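Local coordinates for protein Non-ribosomal peptide synthetase (PDB 3WV4) that belongs to the AMP-binding enzymes of the ANL clan and is a non-ribosomal peptide synthetase from Streptomyces halstedii, at residues Thr370-Leu375 with Gly388-Thr393; Phe122-Pro127 with Val197-Ser202; Glu96-Gln101 with Arg118-Val123. All blocks are in the same frame, centred on the assembly; numbering follows the deposited sequence.

Contact 1: Thr370-Leu375 with Gly388-Thr393; sequences TTIEIL and GEITVT
Thr371 starts the pairing with Thr393: its N reaches Thr393 O at 2.9 Å, and the amide of Thr393 answers on Thr371 O. From here strand 371-375 runs antiparallel to strand 388-393, their axes at 154°; with the 12-residue loop between them they form a beta hairpin, and strand 388-393 goes on to pair with strands 422-425 and 427-431. Ile372 turns to the other face of the sheet, where its side chain lies alongside Val392, with Ile372 CD1 3.7 Å from Val392 CG2. At Glu373 the carbonyl is gripped twice by one residue, Thr391. The amide Thr391 N comes to 2.8 Å from Glu373 O. The hydroxyl Thr391 OG1 also donates to Glu373 O over 2.8 Å, from well above the carbonyl plane; with chi1 at 78°, OG1 sits between its own backbone N and carbonyl carbon. The carboxylate of Glu373 makes a salt bridge with Arg422. Ile374 returns to the face of Ile372 and packs beside Ile390, Ile374 CD1 3.9 Å from Ile390 CG1, while Ile374 CG2 presses close on Gly388 CA at 3.4 Å. Leu375 crosses Thr391 at about a right angle, Leu375 CG 3.8 Å from Thr391 CG2, and exchanges backbone bonds with Glu389. Chemically, the two faces differ: isoleucines and a valine line one, whereas on the other, among threonines, glutamates and Leu375, a buried threonine hydroxyl is satisfied by the partner strand's backbone.

Contact 2: Phe122-Pro127 with Val197-Ser202; sequences FVPLNP and VLIYTS
The edge strand of a parallel sheet meets a beta hairpin where Phe122-Pro124 runs beside Val197-Tyr200, and the backbones share a single bridge. Leu198 N donates to Phe122 O at 3.0 Å, and Val197 CA lies 3.2 Å from the same oxygen in a CA-H...O contact. Past this point the direct pairing stops. Pro124 has no amide hydrogen to offer, and its CD stands 3.4 Å from Leu198 O. A water takes over: it donates to Leu198 O and to Pro124 O, and its oxygen accepts from Tyr200 N at 2.8 Å, so three backbone groups are joined through one molecule. Val123 touches both Leu198 and Tyr200. Val123 CG1, set anti to the backbone N by chi1 of -168°, comes to the edge of the Tyr200 ring, near the ring plane, 3.6 Å from Tyr200 CE2, while Val123 CG2 lies alongside the Leu198 side chain. The Tyr200 hydroxyl is hydrogen-bonded to Asp140 on helix 131-141, which anchors the far end of the ring. Thr201 and Ser202 then leave the strand and enter the loop rich in glycine, serine and threonine that is a signature of the AMP-binding enzyme family.

Contact 3: Glu96-Gln101 with Arg118-Val123; sequences ERIVVQ and RGVVFV
The ring of Phe122 is met by Val100, whose CG2 comes in obliquely to 3.7 Å from Phe122 CE1, the two side chains crossing at about a right angle. Phe112 of helix 106-116 also meets this ring, with the planes at about 55°. The other flat group, the guanidinium of Arg97, leads away from the contact and is held by the carbonyls of Gly95 and Ala141. What touches is the arm of Arg97: chi1 of -76° sets Arg97 CG beside Val123 CG2, at 3.8 Å, and about as near Val121 CB; the bends at chi2 and chi3 then lead the guanidinium away. Between the two faces the strands pair in parallel through four backbone bonds. Val121 N points almost straight at Glu96 O over 2.9 Å, with 178° at the hydrogen. Val121 O takes Ile98 N, Ile98 O takes Val123 N, and Val123 O takes Val100 N at 3.0 Å. Turned away from Arg97, Ile98 CG2 packs on Val120 CG1 at 3.8 Å. Val120 follows Gly119, which closes helix 106-116 in a Schellman motif. Strand 97-101, that helix and strand 121-124 thus form a beta-alpha-beta unit: Ile98, Val100, Val120 and Phe122 rest on the helix, whereas on the other face Val99 and Val123 lie against helix 131-141 and Val121 against strand 195-200.

From the N terminus, contact 3 comes first: strand 97-101 leads through helix 106-116 to strand 121-124, closing a short beta-alpha-beta unit. Contact 2 begins on that same strand, sharing Phe122 and Val123, and closes a loop of about 70 residues when Val197-Ser202 returns beside it. The two loops therefore follow one another, overlapping just at the shared strand, which has strand 97-101 along one side and strand 195-200 along the other. Contact 1 comes later as a local hairpin of neighbouring strands, its centre about 26 Å from that of contact 2. It belongs to a separate mixed sheet and touches neither of the others.

Contact 1: Thr370-Leu375 with Gly388-Thr393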
loop_
_atom_site.group_PDB
_atom_site.type_symbol
_atom_site.label_atom_id
_atom_site.label_comp_id
_atom_site.label_asym_id
_atom_site.label_seq_id
_atom_site.Cartn_x
_atom_site.Cartn_y
_atom_site.Cartn_z
ATOM N N THR A 370 -2.768 -13.945 -12.223
ATOM C CA THR A 370 -3.569 -12.891 -12.858
ATOM C C THR A 370 -3.337 -13.035 -14.339
ATOM O O THR A 370 -2.478 -13.790 -14.713
ATOM C CB THR A 370 -3.139 -11.480 -12.381
ATOM O OG1 THR A 370 -1.865 -11.155 -12.919
ATOM C CG2 THR A 370 -3.001 -11.466 -10.880
ATOM N N THR A 371 -4.110 -12.357 -15.175
ATOM C CA THR A 371 -3.930 -12.430 -16.630
ATOM C C THR A 371 -3.891 -11.036 -17.213
ATOM O O THR A 371 -4.729 -10.212 -16.861
ATOM C CB THR A 371 -5.120 -13.202 -17.264
ATOM O OG1 THR A 371 -5.015 -14.584 -16.874
ATOM C CG2 THR A 371 -5.079 -13.146 -18.749
ATOM N N ILE A 372 -2.918 -10.774 -18.089
ATOM C CA ILE A 372 -2.895 -9.564 -18.845
ATOM C C ILE A 372 -3.319 -9.919 -20.288
ATOM O O ILE A 372 -2.705 -10.794 -20.903
ATOM C CB ILE A 372 -1.460 -8.976 -18.953
ATOM C CG1 ILE A 372 -0.838 -8.553 -17.622
ATOM C CG2 ILE A 372 -1.438 -7.827 -19.927
ATOM C CD1 ILE A 372 -1.899 -8.126 -16.678
ATOM N N GLU A 373 -4.322 -9.249 -20.840
ATOM C CA GLU A 373 -4.607 -9.412 -22.285
ATOM C C GLU A 373 -4.619 -8.081 -22.967
ATOM O O GLU A 373 -5.096 -7.071 -22.406
ATOM C CB GLU A 373 -5.953 -10.065 -22.522
ATOM C CG GLU A 373 -6.079 -11.485 -22.031
ATOM C CD GLU A 373 -7.493 -11.776 -21.614
ATOM O OE1 GLU A 373 -8.042 -10.998 -20.778
ATOM O OE2 GLU A 373 -8.073 -12.740 -22.136
ATOM N N ILE A 374 -4.132 -8.095 -24.201
ATOM C CA ILE A 374 -4.100 -6.905 -25.026
ATOM C C ILE A 374 -5.322 -6.960 -25.977
ATOM O O ILE A 374 -5.434 -7.895 -26.752
ATOM C CB ILE A 374 -2.812 -6.883 -25.836
ATOM C CG1 ILE A 374 -1.563 -7.010 -24.956
ATOM C CG2 ILE A 374 -2.691 -5.602 -26.636
ATOM C CD1 ILE A 374 -1.421 -5.943 -23.899
ATOM N N LEU A 375 -6.236 -5.989 -25.891
ATOM C CA LEU A 375 -7.465 -5.977 -26.719
ATOM C C LEU A 375 -7.455 -4.937 -27.854
ATOM O O LEU A 375 -6.855 -3.871 -27.683
ATOM C CB LEU A 375 -8.655 -5.696 -25.819
ATOM C CG LEU A 375 -8.893 -6.756 -24.733
ATOM C CD1 LEU A 375 -10.268 -6.606 -24.089
ATOM C CD2 LEU A 375 -8.709 -8.170 -25.280
ATOM N N GLY A 388 -2.254 -2.657 -28.304
ATOM C CA GLY A 388 -3.672 -2.564 -27.923
ATOM C C GLY A 388 -3.826 -2.096 -26.503
ATOM O O GLY A 388 -2.856 -1.749 -25.844
ATOM N N GLU A 389 -5.060 -2.079 -26.031
ATOM C CA GLU A 389 -5.314 -1.695 -24.675
ATOM C C GLU A 389 -4.901 -2.798 -23.696
ATOM O O GLU A 389 -5.366 -3.942 -23.757
ATOM C CB GLU A 389 -6.762 -1.350 -24.431
ATOM C CG GLU A 389 -6.886 -0.713 -23.086
ATOM C CD GLU A 389 -8.297 -0.316 -22.744
ATOM O OE1 GLU A 389 -9.216 -0.782 -23.481
ATOM O OE2 GLU A 389 -8.457 0.399 -21.704
ATOM N N ILE A 390 -4.059 -2.408 -22.757
ATOM C CA ILE A 390 -3.665 -3.321 -21.669
ATOM C C ILE A 390 -4.882 -3.560 -20.803
ATOM O O ILE A 390 -5.452 -2.615 -20.234
ATOM C CB ILE A 390 -2.498 -2.736 -20.855
ATOM C CG1 ILE A 390 -1.243 -2.695 -21.740
ATOM C CG2 ILE A 390 -2.217 -3.563 -19.604
ATOM C CD1 ILE A 390 -0.250 -1.680 -21.245
ATOM N N THR A 391 -5.270 -4.822 -20.701
ATOM C CA THR A 391 -6.400 -5.154 -19.844
ATOM C C THR A 391 -5.926 -6.238 -18.895
ATOM O O THR A 391 -4.941 -6.905 -19.180
ATOM C CB THR A 391 -7.692 -5.579 -20.571
ATOM O OG1 THR A 391 -7.587 -6.939 -21.031
ATOM C CG2 THR A 391 -7.982 -4.640 -21.726
ATOM N N VAL A 392 -6.653 -6.390 -17.785
ATOM C CA VAL A 392 -6.254 -7.215 -16.671
ATOM C C VAL A 392 -7.434 -7.958 -16.073
ATOM O O VAL A 392 -8.511 -7.389 -15.863
ATOM C CB VAL A 392 -5.687 -6.321 -15.575
ATOM C CG1 VAL A 392 -5.365 -7.117 -14.335
ATOM C CG2 VAL A 392 -4.459 -5.587 -16.100
ATOM N N THR A 393 -7.205 -9.198 -15.723
ATOM C CA THR A 393 -8.208 -10.004 -15.067
ATOM C C THR A 393 -7.600 -10.756 -13.865
ATOM O O THR A 393 -6.493 -11.232 -13.934
ATOM C CB THR A 393 -8.768 -10.966 -16.142
ATOM O OG1 THR A 393 -9.528 -10.188 -17.076
ATOM C CG2 THR A 393 -9.645 -11.992 -15.533
#

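Contact 2: Phe122-Pro127 with Val197-Ser202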
loop_
_atom_site.group_PDB
_atom_site.type_symbol
_atom_site.label_atom_id
_atom_site.label_comp_id
_atom_site.label_asym_id
_atom_site.label_seq_id
_atom_site.Cartn_x
_atom_site.Cartn_y
_atom_site.Cartn_z
ATOM N N PHE A 122 -11.089 1.855 6.193
ATOM C CA PHE A 122 -10.000 2.791 6.354
ATOM C C PHE A 122 -9.884 3.656 5.103
ATOM O O PHE A 122 -9.761 3.117 3.980
ATOM C CB PHE A 122 -8.750 1.948 6.506
ATOM C CG PHE A 122 -7.496 2.702 6.852
ATOM C CD1 PHE A 122 -7.345 3.304 8.092
ATOM C CD2 PHE A 122 -6.415 2.723 5.967
ATOM C CE1 PHE A 122 -6.173 3.936 8.437
ATOM C CE2 PHE A 122 -5.237 3.383 6.292
ATOM C CZ PHE A 122 -5.127 4.003 7.543
ATOM N N VAL A 123 -9.909 4.979 5.301
ATOM C CA VAL A 123 -9.836 5.988 4.212
ATOM C C VAL A 123 -8.703 6.945 4.525
ATOM O O VAL A 123 -8.902 7.961 5.152
ATOM C CB VAL A 123 -11.131 6.794 4.090
ATOM C CG1 VAL A 123 -11.153 7.605 2.786
ATOM C CG2 VAL A 123 -12.340 5.889 4.118
ATOM N N PRO A 124 -7.478 6.579 4.153
ATOM C CA PRO A 124 -6.316 7.383 4.479
ATOM C C PRO A 124 -6.140 8.581 3.543
ATOM O O PRO A 124 -6.343 8.426 2.323
ATOM C CB PRO A 124 -5.166 6.415 4.259
ATOM C CG PRO A 124 -5.654 5.487 3.181
ATOM C CD PRO A 124 -7.138 5.389 3.344
ATOM N N LEU A 125 -5.761 9.735 4.118
ATOM C CA LEU A 125 -5.492 10.995 3.372
ATOM C C LEU A 125 -4.094 11.530 3.684
ATOM O O LEU A 125 -3.607 11.404 4.824
ATOM C CB LEU A 125 -6.523 12.068 3.727
ATOM C CG LEU A 125 -7.860 12.089 2.986
ATOM C CD1 LEU A 125 -8.340 10.740 2.518
ATOM C CD2 LEU A 125 -8.976 12.791 3.745
ATOM N N ASN A 126 -3.457 12.136 2.672
ATOM C CA ASN A 126 -2.133 12.767 2.825
ATOM C C ASN A 126 -2.243 14.077 3.591
ATOM O O ASN A 126 -3.219 14.799 3.450
ATOM C CB ASN A 126 -1.396 13.015 1.487
ATOM C CG ASN A 126 -2.247 12.669 0.276
ATOM O OD1 ASN A 126 -2.633 11.519 0.140
ATOM N ND2 ASN A 126 -2.535 13.643 -0.606
ATOM N N PRO A 127 -1.258 14.347 4.445
ATOM C CA PRO A 127 -1.280 15.634 5.100
ATOM C C PRO A 127 -1.081 16.660 3.992
ATOM O O PRO A 127 -0.688 16.281 2.891
ATOM C CB PRO A 127 -0.099 15.551 6.061
ATOM C CG PRO A 127 -0.016 14.079 6.425
ATOM C CD PRO A 127 -0.419 13.359 5.162
ATOM N N VAL A 197 -10.432 -0.848 2.456
ATOM C CA VAL A 197 -9.798 0.444 2.196
ATOM C C VAL A 197 -10.448 1.167 1.045
ATOM O O VAL A 197 -10.902 0.519 0.079
ATOM C CB VAL A 197 -8.306 0.231 1.846
ATOM C CG1 VAL A 197 -7.522 1.500 1.685
ATOM C CG2 VAL A 197 -7.573 -0.652 2.853
ATOM N N LEU A 198 -10.543 2.508 1.156
ATOM C CA LEU A 198 -10.823 3.375 0.013
ATOM C C LEU A 198 -9.594 4.148 -0.291
ATOM O O LEU A 198 -9.051 4.834 0.571
ATOM C CB LEU A 198 -11.951 4.407 0.277
ATOM C CG LEU A 198 -13.346 3.898 0.662
ATOM C CD1 LEU A 198 -14.346 5.048 0.621
ATOM C CD2 LEU A 198 -13.828 2.751 -0.241
ATOM N N ILE A 199 -9.142 4.056 -1.515
ATOM C CA ILE A 199 -7.940 4.776 -1.893
ATOM C C ILE A 199 -8.319 5.862 -2.848
ATOM O O ILE A 199 -8.662 5.567 -4.001
ATOM C CB ILE A 199 -6.955 3.883 -2.620
ATOM C CG1 ILE A 199 -6.449 2.760 -1.727
ATOM C CG2 ILE A 199 -5.784 4.706 -3.146
ATOM C CD1 ILE A 199 -5.499 3.251 -0.638
ATOM N N TYR A 200 -8.230 7.120 -2.411
ATOM C CA TYR A 200 -8.597 8.228 -3.287
ATOM C C TYR A 200 -7.487 8.465 -4.281
ATOM O O TYR A 200 -6.378 8.731 -3.887
ATOM C CB TYR A 200 -8.963 9.473 -2.449
ATOM C CG TYR A 200 -10.405 9.406 -2.053
ATOM C CD1 TYR A 200 -11.392 9.878 -2.901
ATOM C CD2 TYR A 200 -10.811 8.796 -0.866
ATOM C CE1 TYR A 200 -12.741 9.790 -2.551
ATOM C CE2 TYR A 200 -12.142 8.694 -0.527
ATOM C CZ TYR A 200 -13.111 9.214 -1.367
ATOM O OH TYR A 200 -14.442 9.096 -1.067
ATOM N N THR A 201 -7.779 8.343 -5.567
ATOM C CA THR A 201 -6.802 8.642 -6.658
ATOM C C THR A 201 -6.990 10.052 -7.324
ATOM O O THR A 201 -6.112 10.569 -7.999
ATOM C CB THR A 201 -6.966 7.606 -7.784
ATOM O OG1 THR A 201 -8.333 7.622 -8.231
ATOM C CG2 THR A 201 -6.642 6.222 -7.249
ATOM N N SER A 202 -8.112 10.696 -7.079
ATOM C CA SER A 202 -8.376 12.011 -7.698
ATOM C C SER A 202 -7.589 13.180 -7.076
ATOM O O SER A 202 -7.473 13.328 -5.884
ATOM C CB SER A 202 -9.838 12.293 -7.577
ATOM O OG SER A 202 -10.284 12.027 -6.278
HETATM O O HOH W 1 -7.763 7.354 0.376
#

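Contact 3: Glu96-Gln101 with Arg118-Val123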
loop_
_atom_site.group_PDB
_atom_site.type_symbol
_atom_site.label_atom_id
_atom_site.label_comp_id
_atom_site.label_asym_id
_atom_site.label_seq_id
_atom_site.Cartn_x
_atom_site.Cartn_y
_atom_site.Cartn_z
ATOM N N GLU A 96 -18.888 0.897 7.836
ATOM C CA GLU A 96 -18.816 2.361 7.945
ATOM C C GLU A 96 -17.383 2.779 7.736
ATOM O O GLU A 96 -16.462 1.981 7.973
ATOM C CB GLU A 96 -19.359 2.837 9.298
ATOM C CG GLU A 96 -20.844 2.474 9.493
ATOM C CD GLU A 96 -21.497 3.198 10.669
ATOM O OE1 GLU A 96 -20.947 3.148 11.802
ATOM O OE2 GLU A 96 -22.558 3.831 10.449
ATOM N N ARG A 97 -17.193 4.024 7.296
ATOM C CA ARG A 97 -15.879 4.535 6.982
ATOM C C ARG A 97 -15.322 5.389 8.114
ATOM O O ARG A 97 -16.078 6.053 8.847
ATOM C CB ARG A 97 -15.886 5.389 5.697
ATOM C CG ARG A 97 -15.956 4.657 4.351
ATOM C CD ARG A 97 -17.302 4.011 4.093
ATOM N NE ARG A 97 -18.395 4.992 4.161
ATOM C CZ ARG A 97 -19.654 4.696 4.437
ATOM N NH1 ARG A 97 -20.005 3.450 4.636
ATOM N NH2 ARG A 97 -20.573 5.659 4.478
ATOM N N ILE A 98 -13.987 5.393 8.219
ATOM C CA ILE A 98 -13.272 6.395 8.984
ATOM C C ILE A 98 -12.202 6.999 8.095
ATOM O O ILE A 98 -11.514 6.290 7.375
ATOM C CB ILE A 98 -12.659 5.850 10.274
ATOM C CG1 ILE A 98 -11.546 4.833 10.013
ATOM C CG2 ILE A 98 -13.747 5.210 11.117
ATOM C CD1 ILE A 98 -10.885 4.354 11.297
ATOM N N VAL A 99 -12.113 8.314 8.133
ATOM C CA VAL A 99 -11.088 9.029 7.445
ATOM C C VAL A 99 -9.952 9.374 8.378
ATOM O O VAL A 99 -10.176 9.870 9.496
ATOM C CB VAL A 99 -11.623 10.365 6.890
ATOM C CG1 VAL A 99 -10.463 11.238 6.464
ATOM C CG2 VAL A 99 -12.510 10.108 5.687
ATOM N N VAL A 100 -8.739 9.165 7.892
ATOM C CA VAL A 100 -7.574 9.158 8.716
ATOM C C VAL A 100 -6.523 9.946 7.978
ATOM O O VAL A 100 -6.192 9.607 6.823
ATOM C CB VAL A 100 -7.084 7.701 8.917
ATOM C CG1 VAL A 100 -5.844 7.686 9.765
ATOM C CG2 VAL A 100 -8.172 6.860 9.562
ATOM N N GLN A 101 -6.027 10.999 8.623
ATOM C CA GLN A 101 -4.992 11.861 8.052
ATOM C C GLN A 101 -3.837 11.941 8.997
ATOM O O GLN A 101 -3.780 12.802 9.880
ATOM C CB GLN A 101 -5.515 13.270 7.802
ATOM C CG GLN A 101 -4.539 14.125 7.003
ATOM C CD GLN A 101 -5.044 15.530 6.757
ATOM O OE1 GLN A 101 -5.499 16.190 7.684
ATOM N NE2 GLN A 101 -4.931 16.008 5.529
ATOM N N ARG A 118 -12.712 -4.921 12.638
ATOM C CA ARG A 118 -14.118 -4.624 12.864
ATOM C C ARG A 118 -14.901 -4.463 11.601
ATOM O O ARG A 118 -16.026 -3.989 11.636
ATOM C CB ARG A 118 -14.267 -3.372 13.769
ATOM C CG ARG A 118 -13.784 -3.644 15.185
ATOM C CD ARG A 118 -14.696 -4.673 15.871
ATOM N NE ARG A 118 -14.254 -5.075 17.217
ATOM C CZ ARG A 118 -13.619 -6.206 17.513
ATOM N NH1 ARG A 118 -13.255 -7.070 16.570
ATOM N NH2 ARG A 118 -13.295 -6.451 18.769
ATOM N N GLY A 119 -14.312 -4.805 10.465
ATOM C CA GLY A 119 -14.960 -4.537 9.173
ATOM C C GLY A 119 -15.185 -3.084 8.888
ATOM O O GLY A 119 -15.997 -2.731 8.033
ATOM N N VAL A 120 -14.475 -2.211 9.580
ATOM C CA VAL A 120 -14.594 -0.756 9.329
ATOM C C VAL A 120 -13.635 -0.417 8.181
ATOM O O VAL A 120 -12.550 -1.015 8.013
ATOM C CB VAL A 120 -14.260 0.015 10.640
ATOM C CG1 VAL A 120 -14.054 1.512 10.461
ATOM C CG2 VAL A 120 -15.355 -0.235 11.633
ATOM N N VAL A 121 -14.036 0.555 7.387
ATOM C CA VAL A 121 -13.309 0.938 6.211
ATOM C C VAL A 121 -12.367 2.103 6.446
ATOM O O VAL A 121 -12.801 3.202 6.762
ATOM C CB VAL A 121 -14.275 1.283 5.064
ATOM C CG1 VAL A 121 -13.482 1.471 3.774
ATOM C CG2 VAL A 121 -15.278 0.154 4.902
ATOM N N PHE A 122 -11.089 1.855 6.193
ATOM C CA PHE A 122 -10.000 2.791 6.354
ATOM C C PHE A 122 -9.884 3.656 5.103
ATOM O O PHE A 122 -9.761 3.117 3.980
ATOM C CB PHE A 122 -8.750 1.948 6.506
ATOM C CG PHE A 122 -7.496 2.702 6.852
ATOM C CD1 PHE A 122 -7.345 3.304 8.092
ATOM C CD2 PHE A 122 -6.415 2.723 5.967
ATOM C CE1 PHE A 122 -6.173 3.936 8.437
ATOM C CE2 PHE A 122 -5.237 3.383 6.292
ATOM C CZ PHE A 122 -5.127 4.003 7.543
ATOM N N VAL A 123 -9.909 4.979 5.301
ATOM C CA VAL A 123 -9.836 5.988 4.212
ATOM C C VAL A 123 -8.703 6.945 4.525
ATOM O O VAL A 123 -8.902 7.961 5.152
ATOM C CB VAL A 123 -11.131 6.794 4.090
ATOM C CG1 VAL A 123 -11.153 7.605 2.786
ATOM C CG2 VAL A 123 -12.340 5.889 4.118
#